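Local atomic coordinates of 6-O-methylguanine DNA methyltransferase (Enterococcus faecalis, PDB entry 2B6C), a protein that is of unknown function but probably acts in the repair of alkylated DNA, as a helical-repeat protein of the DNA alkylation repair (AlkD-like) family. Residues Y64-I76 against Y97-W110. Residues are numbered along the deposited sequence; the frame is centred on the assembly and turned at random.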
loop_
_atom_site.group_PDB
_atom_site.type_symbol
_atom_site.label_atom_id
_atom_site.label_comp_id
_atom_site.label_asym_id
_atom_site.label_seq_id
_atom_site.Cartn_x
_atom_site.Cartn_y
_atom_site.Cartn_z
ATOM N N TYR B 64 -8.771 20.453 5.306
ATOM C CA TYR B 64 -10.114 20.268 5.849
ATOM C C TYR B 64 -10.744 21.616 6.152
ATOM O O TYR B 64 -11.939 21.803 5.993
ATOM C CB TYR B 64 -10.094 19.388 7.107
ATOM C CG TYR B 64 -11.404 18.647 7.309
ATOM C CD1 TYR B 64 -11.654 17.460 6.623
ATOM C CD2 TYR B 64 -12.411 19.163 8.134
ATOM C CE1 TYR B 64 -12.848 16.790 6.783
ATOM C CE2 TYR B 64 -13.652 18.487 8.306
ATOM C CZ TYR B 64 -13.845 17.301 7.637
ATOM O OH TYR B 64 -15.040 16.603 7.760
ATOM N N GLN B 65 -9.921 22.589 6.531
ATOM C CA GLN B 65 -10.464 23.883 6.905
ATOM C C GLN B 65 -10.605 24.866 5.714
ATOM O O GLN B 65 -11.151 25.949 5.881
ATOM C CB GLN B 65 -9.682 24.471 8.093
ATOM C CG GLN B 65 -9.550 23.518 9.345
ATOM C CD GLN B 65 -10.899 22.933 9.892
ATOM O OE1 GLN B 65 -11.981 23.533 9.740
ATOM N NE2 GLN B 65 -10.815 21.760 10.558
ATOM N N LYS B 66 -10.165 24.476 4.514
ATOM C CA LYS B 66 -10.408 25.282 3.321
ATOM C C LYS B 66 -11.916 25.308 3.013
ATOM O O LYS B 66 -12.646 24.409 3.414
ATOM C CB LYS B 66 -9.582 24.758 2.125
ATOM C CG LYS B 66 -8.084 25.077 2.236
ATOM C CD LYS B 66 -7.177 24.522 1.113
ATOM C CE LYS B 66 -7.300 25.318 -0.208
ATOM N NZ LYS B 66 -6.916 26.810 -0.168
ATOM N N THR B 67 -12.355 26.318 2.259
ATOM C CA THR B 67 -13.757 26.602 2.064
ATOM C C THR B 67 -14.500 25.584 1.242
ATOM O O THR B 67 -15.558 25.105 1.647
ATOM C CB THR B 67 -13.930 28.003 1.423
ATOM O OG1 THR B 67 -13.535 28.968 2.388
ATOM C CG2 THR B 67 -15.409 28.259 1.032
ATOM N N GLU B 68 -13.955 25.285 0.070
ATOM C CA GLU B 68 -14.637 24.432 -0.872
ATOM C C GLU B 68 -14.622 22.984 -0.415
ATOM O O GLU B 68 -13.612 22.489 0.136
ATOM C CB GLU B 68 -14.016 24.602 -2.250
ATOM C CG GLU B 68 -14.048 26.027 -2.718
ATOM C CD GLU B 68 -12.896 26.957 -2.200
ATOM O OE1 GLU B 68 -12.074 26.656 -1.286
ATOM O OE2 GLU B 68 -12.863 28.066 -2.726
ATOM N N ARG B 69 -15.742 22.324 -0.660
ATOM C CA ARG B 69 -15.997 20.956 -0.215
ATOM C C ARG B 69 -14.930 19.958 -0.739
ATOM O O ARG B 69 -14.525 19.068 -0.037
ATOM C CB ARG B 69 -17.402 20.565 -0.687
ATOM C CG ARG B 69 -17.974 19.295 -0.082
ATOM C CD ARG B 69 -17.661 19.168 1.395
ATOM N NE ARG B 69 -18.504 18.163 2.061
ATOM C CZ ARG B 69 -18.482 17.911 3.368
ATOM N NH1 ARG B 69 -17.648 18.589 4.150
ATOM N NH2 ARG B 69 -19.297 16.981 3.888
ATOM N N GLU B 70 -14.476 20.132 -1.974
ATOM C CA GLU B 70 -13.489 19.192 -2.556
ATOM C C GLU B 70 -12.159 19.129 -1.746
ATOM O O GLU B 70 -11.463 18.123 -1.768
ATOM C CB GLU B 70 -13.258 19.519 -4.030
ATOM C CG GLU B 70 -14.530 19.416 -4.883
ATOM C CD GLU B 70 -15.197 20.758 -5.122
ATOM O OE1 GLU B 70 -15.177 21.640 -4.236
ATOM O OE2 GLU B 70 -15.758 20.947 -6.214
ATOM N N TYR B 71 -11.838 20.193 -1.016
ATOM C CA TYR B 71 -10.688 20.188 -0.120
ATOM C C TYR B 71 -10.862 19.289 1.091
ATOM O O TYR B 71 -9.868 18.754 1.591
ATOM C CB TYR B 71 -10.333 21.596 0.310
ATOM C CG TYR B 71 -9.849 22.435 -0.866
ATOM C CD1 TYR B 71 -8.654 22.108 -1.556
ATOM C CD2 TYR B 71 -10.568 23.547 -1.287
ATOM C CE1 TYR B 71 -8.200 22.884 -2.617
ATOM C CE2 TYR B 71 -10.136 24.313 -2.370
ATOM C CZ TYR B 71 -8.954 23.978 -3.025
ATOM O OH TYR B 71 -8.551 24.762 -4.087
ATOM N N GLN B 72 -12.106 19.102 1.559
ATOM C CA GLN B 72 -12.349 18.083 2.621
ATOM C C GLN B 72 -12.131 16.701 2.044
ATOM O O GLN B 72 -11.601 15.821 2.732
ATOM C CB GLN B 72 -13.743 18.161 3.267
ATOM C CG GLN B 72 -13.952 19.305 4.227
ATOM C CD GLN B 72 -14.353 20.579 3.540
ATOM O OE1 GLN B 72 -13.520 21.475 3.331
ATOM N NE2 GLN B 72 -15.627 20.697 3.207
ATOM N N TYR B 73 -12.491 16.520 0.768
ATOM C CA TYR B 73 -12.309 15.225 0.101
ATOM C C TYR B 73 -10.827 14.949 -0.077
ATOM O O TYR B 73 -10.396 13.803 0.077
ATOM C CB TYR B 73 -12.976 15.163 -1.278
ATOM C CG TYR B 73 -14.475 15.413 -1.322
ATOM C CD1 TYR B 73 -15.294 15.167 -0.206
ATOM C CD2 TYR B 73 -15.091 15.845 -2.529
ATOM C CE1 TYR B 73 -16.656 15.384 -0.261
ATOM C CE2 TYR B 73 -16.463 16.075 -2.597
ATOM C CZ TYR B 73 -17.249 15.824 -1.463
ATOM O OH TYR B 73 -18.610 16.014 -1.533
ATOM N N VAL B 74 -10.064 16.008 -0.420
ATOM C CA VAL B 74 -8.612 15.957 -0.448
ATOM C C VAL B 74 -8.026 15.591 0.908
ATOM O O VAL B 74 -7.219 14.666 0.992
ATOM C CB VAL B 74 -7.938 17.251 -1.021
ATOM C CG1 VAL B 74 -6.400 17.178 -0.837
ATOM C CG2 VAL B 74 -8.313 17.425 -2.473
ATOM N N ALA B 75 -8.448 16.274 1.972
ATOM C CA ALA B 75 -8.029 15.913 3.327
ATOM C C ALA B 75 -8.224 14.420 3.678
ATOM O O ALA B 75 -7.318 13.770 4.219
ATOM C CB ALA B 75 -8.718 16.796 4.380
ATOM N N ILE B 76 -9.405 13.893 3.393
ATOM C CA ILE B 76 -9.722 12.493 3.749
ATOM C C ILE B 76 -8.908 11.522 2.877
ATOM O O ILE B 76 -8.470 10.464 3.357
ATOM C CB ILE B 76 -11.249 12.193 3.686
ATOM C CG1 ILE B 76 -11.982 13.181 4.607
ATOM C CG2 ILE B 76 -11.508 10.732 4.133
ATOM C CD1 ILE B 76 -13.543 13.234 4.518
ATOM N N TYR B 97 -12.816 14.803 13.512
ATOM C CA TYR B 97 -13.239 15.324 12.209
ATOM C C TYR B 97 -14.622 14.848 11.762
ATOM O O TYR B 97 -15.268 15.516 10.958
ATOM C CB TYR B 97 -12.262 14.941 11.102
ATOM C CG TYR B 97 -10.952 15.682 11.089
ATOM C CD1 TYR B 97 -10.879 16.999 10.657
ATOM C CD2 TYR B 97 -9.768 15.039 11.475
ATOM C CE1 TYR B 97 -9.651 17.684 10.628
ATOM C CE2 TYR B 97 -8.534 15.706 11.458
ATOM C CZ TYR B 97 -8.483 17.030 11.033
ATOM O OH TYR B 97 -7.255 17.699 11.002
ATOM N N VAL B 98 -15.085 13.713 12.265
ATOM C CA VAL B 98 -16.316 13.111 11.755
ATOM C C VAL B 98 -17.563 14.051 11.839
ATOM O O VAL B 98 -18.231 14.257 10.838
ATOM C CB VAL B 98 -16.552 11.691 12.362
ATOM C CG1 VAL B 98 -17.952 11.171 11.989
ATOM C CG2 VAL B 98 -15.453 10.721 11.892
ATOM N N PRO B 99 -17.813 14.678 13.015
ATOM C CA PRO B 99 -18.873 15.669 13.135
ATOM C C PRO B 99 -18.586 17.053 12.483
ATOM O O PRO B 99 -19.541 17.839 12.305
ATOM C CB PRO B 99 -19.029 15.869 14.666
ATOM C CG PRO B 99 -18.003 15.094 15.325
ATOM C CD PRO B 99 -17.109 14.449 14.298
ATOM N N GLN B 100 -17.326 17.351 12.139
ATOM C CA GLN B 100 -16.999 18.621 11.470
ATOM C C GLN B 100 -17.329 18.632 9.974
ATOM O O GLN B 100 -16.931 17.706 9.232
ATOM C CB GLN B 100 -15.534 19.020 11.634
ATOM C CG GLN B 100 -14.979 19.086 13.038
ATOM C CD GLN B 100 -13.482 19.453 12.983
ATOM O OE1 GLN B 100 -13.086 20.388 12.279
ATOM N NE2 GLN B 100 -12.658 18.715 13.701
ATOM N N LYS B 101 -18.045 19.686 9.538
ATOM C CA LYS B 101 -18.488 19.851 8.157
ATOM C C LYS B 101 -19.176 18.536 7.675
ATOM O O LYS B 101 -18.900 18.041 6.586
ATOM C CB LYS B 101 -17.313 20.231 7.233
ATOM C CG LYS B 101 -16.402 21.317 7.799
ATOM C CD LYS B 101 -15.425 21.796 6.745
ATOM C CE LYS B 101 -14.805 23.146 7.047
ATOM N NZ LYS B 101 -14.184 23.662 5.795
ATOM N N ALA B 102 -20.045 18.001 8.511
ATOM C CA ALA B 102 -20.576 16.664 8.343
ATOM C C ALA B 102 -21.800 16.605 7.460
ATOM O O ALA B 102 -22.775 17.373 7.652
ATOM C CB ALA B 102 -20.909 16.049 9.707
ATOM N N TRP B 103 -21.752 15.662 6.519
ATOM C CA TRP B 103 -22.914 15.297 5.716
ATOM C C TRP B 103 -22.572 13.885 5.233
ATOM O O TRP B 103 -21.472 13.419 5.507
ATOM C CB TRP B 103 -23.092 16.276 4.544
ATOM C CG TRP B 103 -24.404 16.167 3.803
ATOM C CD1 TRP B 103 -24.578 15.895 2.475
ATOM C CD2 TRP B 103 -25.723 16.360 4.355
ATOM N NE1 TRP B 103 -25.928 15.909 2.162
ATOM C CE2 TRP B 103 -26.644 16.215 3.293
ATOM C CE3 TRP B 103 -26.206 16.682 5.638
ATOM C CZ2 TRP B 103 -28.022 16.346 3.474
ATOM C CZ3 TRP B 103 -27.596 16.823 5.813
ATOM C CH2 TRP B 103 -28.474 16.639 4.736
ATOM N N TRP B 104 -23.452 13.201 4.504
ATOM C CA TRP B 104 -23.165 11.776 4.230
ATOM C C TRP B 104 -21.885 11.602 3.386
ATOM O O TRP B 104 -21.207 10.587 3.466
ATOM C CB TRP B 104 -24.377 11.088 3.574
ATOM C CG TRP B 104 -24.727 11.665 2.206
ATOM C CD1 TRP B 104 -25.706 12.599 1.927
ATOM C CD2 TRP B 104 -24.099 11.359 0.958
ATOM N NE1 TRP B 104 -25.718 12.884 0.579
ATOM C CE2 TRP B 104 -24.747 12.144 -0.040
ATOM C CE3 TRP B 104 -23.070 10.471 0.565
ATOM C CZ2 TRP B 104 -24.394 12.080 -1.388
ATOM C CZ3 TRP B 104 -22.695 10.434 -0.779
ATOM C CH2 TRP B 104 -23.367 11.229 -1.740
ATOM N N ASP B 105 -21.552 12.609 2.578
ATOM C CA ASP B 105 -20.415 12.520 1.684
ATOM C C ASP B 105 -19.071 12.467 2.448
ATOM O O ASP B 105 -18.231 11.595 2.161
ATOM C CB ASP B 105 -20.459 13.626 0.607
ATOM C CG ASP B 105 -20.443 15.045 1.181
ATOM O OD1 ASP B 105 -20.930 15.263 2.304
ATOM O OD2 ASP B 105 -19.937 15.976 0.494
ATOM N N SER B 106 -18.870 13.371 3.407
ATOM C CA SER B 106 -17.645 13.334 4.235
ATOM C C SER B 106 -17.629 12.222 5.285
ATOM O O SER B 106 -16.600 11.627 5.528
ATOM C CB SER B 106 -17.371 14.680 4.930
ATOM O OG SER B 106 -18.350 14.947 5.929
ATOM N N VAL B 107 -18.767 11.973 5.930
ATOM C CA VAL B 107 -18.862 10.958 6.979
ATOM C C VAL B 107 -18.619 9.537 6.415
ATOM O O VAL B 107 -17.920 8.724 7.058
ATOM C CB VAL B 107 -20.235 11.050 7.736
ATOM C CG1 VAL B 107 -20.425 9.874 8.707
ATOM C CG2 VAL B 107 -20.323 12.383 8.493
ATOM N N ASP B 108 -19.188 9.243 5.248
ATOM C CA ASP B 108 -18.972 7.961 4.588
ATOM C C ASP B 108 -17.531 7.856 4.109
ATOM O O ASP B 108 -16.958 6.781 4.148
ATOM C CB ASP B 108 -19.947 7.741 3.407
ATOM C CG ASP B 108 -21.397 7.551 3.854
ATOM O OD1 ASP B 108 -21.660 7.353 5.065
ATOM O OD2 ASP B 108 -22.307 7.583 2.974
ATOM N N ALA B 109 -16.944 8.958 3.629
ATOM C CA ALA B 109 -15.477 8.956 3.351
ATOM C C ALA B 109 -14.653 8.706 4.625
ATOM O O ALA B 109 -13.725 7.898 4.602
ATOM C CB ALA B 109 -15.025 10.234 2.640
ATOM N N TRP B 110 -14.973 9.385 5.742
ATOM C CA TRP B 110 -14.310 9.065 7.031
ATOM C C TRP B 110 -14.520 7.604 7.463
ATOM O O TRP B 110 -13.595 6.971 7.974
ATOM C CB TRP B 110 -14.758 9.970 8.195
ATOM C CG TRP B 110 -14.140 11.336 8.159
ATOM C CD1 TRP B 110 -14.801 12.548 8.067
ATOM C CD2 TRP B 110 -12.740 11.645 8.224
ATOM N NE1 TRP B 110 -13.891 13.580 8.064
ATOM C CE2 TRP B 110 -12.624 13.060 8.171
ATOM C CE3 TRP B 110 -11.569 10.859 8.347
ATOM C CZ2 TRP B 110 -11.380 13.717 8.188
ATOM C CZ3 TRP B 110 -10.324 11.516 8.392
ATOM C CH2 TRP B 110 -10.243 12.939 8.309
HETATM O O HOH W 1 -14.475 22.233 10.872
HETATM O O HOH W 2 -16.087 23.399 3.635
#
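Two neighbouring helices of the all-helical DNA alkylation repair fold, 69-81 and 104-120, are joined at their N-terminal ends, where Arg69 reaches across to Asp105 and to the loop ahead of it. The axes of their 69-76 and 104-110 portions approach to 10.2 Å and run almost parallel, at 5°. The guanidinium grips Asp105 side-on: NE bonds to OD2, and NH2 forms a salt bridge with OD1 at 2.9 Å, nearly straight but from above the carboxylate plane. Tyr73 OH also meets OD2, in the plane of its ring, at a doubtfully short distance. End-on, NH1 and NH2 both donate to Lys101 O, a fork with strongly bent N-H angles, the shorter arm being NH1 to O at 2.8 Å. A bend at chi2 (40°) turns the arginine chain toward these partners, while Phe27 adds a cation-pi contact.

Deeper between the segments, the Tyr64 hydroxyl donates to Gln100 O (OH to O 2.6 Å) and accepts from Trp110 NE1 in the indole plane, two bonds that fix its ring. The edge of Tyr97 meets one face of that ring, the planes 59° apart; Gln72 CG covers the opposite face. Tyr97 OH itself bonds to Glu61. Further along the helices, Ile76 CD1 sits 3.7 Å from the centroid of the Trp110 five-membered ring, a CH-pi contact over its face, and packs on Ala109 CB.

Lys101 stretches alongside the Tyr64 ring, and its NZ donates to Tyr64 O (2.9 Å) in the carbonyl plane; water 2 links NZ to Thr67 O. Polar bonds beside an aromatic-aliphatic interior thus join neighbouring helices, consistent with the HEAT-like repeats of the AlkD family.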